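Local atomic coordinates of nitrite oxidoreductase subunit A (Kuenenia stuttgartiensis, PDB entry 7B04), a protein that belongs to the molybdopterin oxidoreductase family and carries a molybdenum atom, two MD1 groups and an iron-sulfur cluster. Residues 676-681 with 691-696. Sequence-based numbering, arbitrary orientation.
With MD1 (phosphoric acid 4-(2-amino-4-oxo-3,4,5,6,-tetrahydro-pteridin-6-yl)-2-hydroxy-3,4-dimercapto-but-3-en-yl ester guanylate ester), chain C.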
loop_
_atom_site.group_PDB
_atom_site.type_symbol
_atom_site.label_atom_id
_atom_site.label_comp_id
_atom_site.label_asym_id
_atom_site.label_seq_id
_atom_site.Cartn_x
_atom_site.Cartn_y
_atom_site.Cartn_z
ATOM N N GLN B 676 -28.924 19.659 -1.562
ATOM C CA GLN B 676 -29.012 18.197 -1.766
ATOM C C GLN B 676 -27.630 17.625 -2.050
ATOM O O GLN B 676 -27.084 18.004 -3.042
ATOM C CB GLN B 676 -29.959 17.953 -2.923
ATOM C CG GLN B 676 -30.083 16.509 -3.316
ATOM C CD GLN B 676 -31.343 16.349 -4.108
ATOM O OE1 GLN B 676 -32.170 17.230 -4.160
ATOM N NE2 GLN B 676 -31.495 15.207 -4.724
ATOM N N ILE B 677 -27.128 16.707 -1.220
ATOM C CA ILE B 677 -25.841 16.061 -1.437
ATOM C C ILE B 677 -26.100 14.575 -1.615
ATOM O O ILE B 677 -26.797 13.959 -0.803
ATOM C CB ILE B 677 -24.871 16.312 -0.267
ATOM C CG1 ILE B 677 -24.506 17.795 -0.169
ATOM C CG2 ILE B 677 -23.625 15.457 -0.412
ATOM C CD1 ILE B 677 -25.345 18.570 0.819
ATOM N N MET B 678 -25.539 14.002 -2.671
ATOM C CA MET B 678 -25.812 12.620 -3.025
ATOM C C MET B 678 -24.496 11.950 -3.377
ATOM O O MET B 678 -23.617 12.568 -3.985
ATOM C CB MET B 678 -26.788 12.539 -4.202
ATOM C CG MET B 678 -28.155 13.116 -3.905
ATOM S SD MET B 678 -29.080 13.430 -5.414
ATOM C CE MET B 678 -29.356 11.775 -6.013
ATOM N N SER B 679 -24.368 10.685 -3.000
ATOM C CA SER B 679 -23.147 9.948 -3.271
ATOM C C SER B 679 -23.485 8.522 -3.665
ATOM O O SER B 679 -24.284 7.853 -3.001
ATOM C CB SER B 679 -22.209 9.960 -2.066
ATOM O OG SER B 679 -21.063 9.166 -2.317
ATOM N N THR B 680 -22.874 8.069 -4.750
ATOM C CA THR B 680 -22.860 6.668 -5.131
ATOM C C THR B 680 -21.560 6.034 -4.662
ATOM O O THR B 680 -20.478 6.595 -4.869
ATOM C CB THR B 680 -22.983 6.510 -6.641
ATOM O OG1 THR B 680 -24.262 6.994 -7.062
ATOM C CG2 THR B 680 -22.841 5.062 -7.025
ATOM N N ASP B 681 -21.664 4.887 -4.001
ATOM C CA ASP B 681 -20.474 4.249 -3.458
ATOM C C ASP B 681 -20.785 2.790 -3.141
ATOM O O ASP B 681 -21.908 2.311 -3.330
ATOM C CB ASP B 681 -19.965 4.998 -2.223
ATOM C CG ASP B 681 -18.518 4.686 -1.921
ATOM O OD1 ASP B 681 -18.045 3.599 -2.322
ATOM O OD2 ASP B 681 -17.850 5.542 -1.315
ATOM N N ALA B 691 -23.924 13.287 3.939
ATOM C CA ALA B 691 -24.681 13.438 2.704
ATOM C C ALA B 691 -26.170 13.249 2.978
ATOM O O ALA B 691 -26.586 12.926 4.094
ATOM C CB ALA B 691 -24.202 12.445 1.641
ATOM N N ASP B 692 -26.975 13.453 1.936
ATOM C CA ASP B 692 -28.419 13.286 2.025
ATOM C C ASP B 692 -28.913 12.007 1.368
ATOM O O ASP B 692 -29.957 11.481 1.770
ATOM C CB ASP B 692 -29.137 14.474 1.375
ATOM C CG ASP B 692 -28.880 15.782 2.097
ATOM O OD1 ASP B 692 -28.699 15.760 3.332
ATOM O OD2 ASP B 692 -28.860 16.834 1.425
ATOM N N PHE B 693 -28.189 11.493 0.377
ATOM C CA PHE B 693 -28.533 10.243 -0.283
ATOM C C PHE B 693 -27.301 9.358 -0.393
ATOM O O PHE B 693 -26.167 9.842 -0.427
ATOM C CB PHE B 693 -29.105 10.482 -1.685
ATOM C CG PHE B 693 -30.518 10.978 -1.690
ATOM C CD1 PHE B 693 -31.579 10.090 -1.659
ATOM C CD2 PHE B 693 -30.787 12.336 -1.737
ATOM C CE1 PHE B 693 -32.881 10.545 -1.672
ATOM C CE2 PHE B 693 -32.088 12.797 -1.749
ATOM C CZ PHE B 693 -33.136 11.900 -1.717
ATOM N N ALA B 694 -27.542 8.052 -0.458
ATOM C CA ALA B 694 -26.489 7.069 -0.668
ATOM C C ALA B 694 -27.034 5.973 -1.567
ATOM O O ALA B 694 -28.121 5.446 -1.315
ATOM C CB ALA B 694 -25.996 6.480 0.657
ATOM N N PHE B 695 -26.284 5.637 -2.608
ATOM C CA PHE B 695 -26.708 4.622 -3.571
ATOM C C PHE B 695 -25.671 3.514 -3.634
ATOM O O PHE B 695 -24.541 3.750 -4.101
ATOM C CB PHE B 695 -26.918 5.242 -4.951
ATOM C CG PHE B 695 -27.995 6.283 -4.983
ATOM C CD1 PHE B 695 -29.329 5.916 -5.026
ATOM C CD2 PHE B 695 -27.676 7.629 -4.956
ATOM C CE1 PHE B 695 -30.326 6.873 -5.050
ATOM C CE2 PHE B 695 -28.665 8.589 -4.978
ATOM C CZ PHE B 695 -29.992 8.212 -5.026
ATOM N N PRO B 696 -25.994 2.304 -3.176
ATOM C CA PRO B 696 -25.019 1.206 -3.209
ATOM C C PRO B 696 -24.809 0.722 -4.636
ATOM O O PRO B 696 -25.750 0.292 -5.306
ATOM C CB PRO B 696 -25.665 0.130 -2.329
ATOM C CG PRO B 696 -27.122 0.411 -2.414
ATOM C CD PRO B 696 -27.264 1.900 -2.551
HETATM P PB MD1 C . -10.856 10.190 -4.640
HETATM O O3B MD1 C . -10.237 8.873 -3.873
HETATM O O1B MD1 C . -11.939 10.773 -3.767
HETATM O O2B MD1 C . -11.458 9.756 -5.955
HETATM O O3A MD1 C . -9.715 11.347 -4.944
HETATM C C10 MD1 C . -8.349 11.048 -4.981
HETATM C C11 MD1 C . -7.551 12.231 -4.358
HETATM O O11 MD1 C . -7.232 11.895 -2.819
HETATM C C12 MD1 C . -6.452 12.496 -5.066
HETATM S S12 MD1 C . -6.014 11.401 -6.447
HETATM C C13 MD1 C . -5.479 13.690 -4.835
HETATM S S13 MD1 C . -4.080 13.728 -5.995
HETATM C C14 MD1 C . -5.520 14.746 -3.833
HETATM N N15 MD1 C . -4.316 14.413 -2.830
HETATM C C16 MD1 C . -4.343 15.074 -1.584
HETATM C C15 MD1 C . -3.132 15.029 -0.723
HETATM O O14 MD1 C . -2.166 14.455 -1.099
HETATM N N17 MD1 C . -3.133 15.706 0.601
HETATM C C17 MD1 C . -4.394 16.448 1.090
HETATM N N16 MD1 C . -4.391 17.111 2.381
HETATM N N18 MD1 C . -5.629 16.504 0.225
HETATM C C20 MD1 C . -5.651 15.859 -1.061
HETATM N N8 MD1 C . -6.827 15.935 -1.822
HETATM C C7 MD1 C . -6.833 15.122 -3.199
HETATM P PA MD1 C . -11.101 7.493 -3.601
HETATM O O1A MD1 C . -10.177 6.303 -3.517
HETATM O O2A MD1 C . -11.823 7.664 -2.297
HETATM O "O5'" MD1 C . -12.269 7.210 -4.724
HETATM C "C5'" MD1 C . -12.872 5.946 -4.676
HETATM C "C4'" MD1 C . -14.234 6.009 -3.902
HETATM O "O4'" MD1 C . -15.347 5.333 -4.753
HETATM C "C1'" MD1 C . -15.564 3.931 -4.108
HETATM N N9 MD1 C . -15.552 2.857 -5.139
HETATM C C4 MD1 C . -16.532 2.815 -6.025
HETATM N N3 MD1 C . -17.720 3.686 -6.214
HETATM C C2 MD1 C . -18.654 3.402 -7.296
HETATM N N2 MD1 C . -19.808 4.254 -7.474
HETATM N N1 MD1 C . -18.440 2.290 -8.185
HETATM C C6 MD1 C . -17.295 1.457 -7.997
HETATM O O6 MD1 C . -17.113 0.540 -8.725
HETATM C C5 MD1 C . -16.313 1.758 -6.856
HETATM N N7 MD1 C . -15.193 1.164 -6.460
HETATM C C8 MD1 C . -14.710 1.838 -5.393
HETATM C "C2'" MD1 C . -14.613 3.780 -3.274
HETATM O "O2'" MD1 C . -15.077 3.028 -2.113
HETATM C "C3'" MD1 C . -14.176 5.315 -2.830
HETATM O "O3'" MD1 C . -15.122 5.815 -1.840
#
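M678 lies alongside F693 of the neighbouring parallel strand, and its methyl reaches on to the edge of the F695 ring. Its CG lies 3.5 Å from F693 CD2 and the sulfur sits obliquely to that ring, a Met-aromatic contact; a bend at the last torsion (chi3 67°) then carries CE to 3.4 Å from F695 CE2. Helices 174-191 and 734-749 close over this face. Just ahead of strand 693-696, I677 CG2 rests against A691 CB.

Strand 676-681 is an inner strand of a mixed sheet, between parallel neighbours 648-652 and 693-696. S679 N binds F693 O, F695 N binds S679 O (3.0 Å) and D681 N binds F695 O; of these three only the second lies in the carbonyl plane. I677 O accepts both D692 N and F693 N, while D692 turns back so that OD2 receives I677 N from above the carboxylate plane, at 3.2 Å. Its OD1 is held by R137 and R164, which probably keep this buried carboxylate ionised.

The C-terminal end of 676-681 delivers D681 to the MD1 pocket, OD1 taking O2' and OD2 taking O3' (2.8 Å). Largely apolar packing around M678, F693 and F695 thus accompanies a polar strand end that holds the ribose of the guanylate part of MD1.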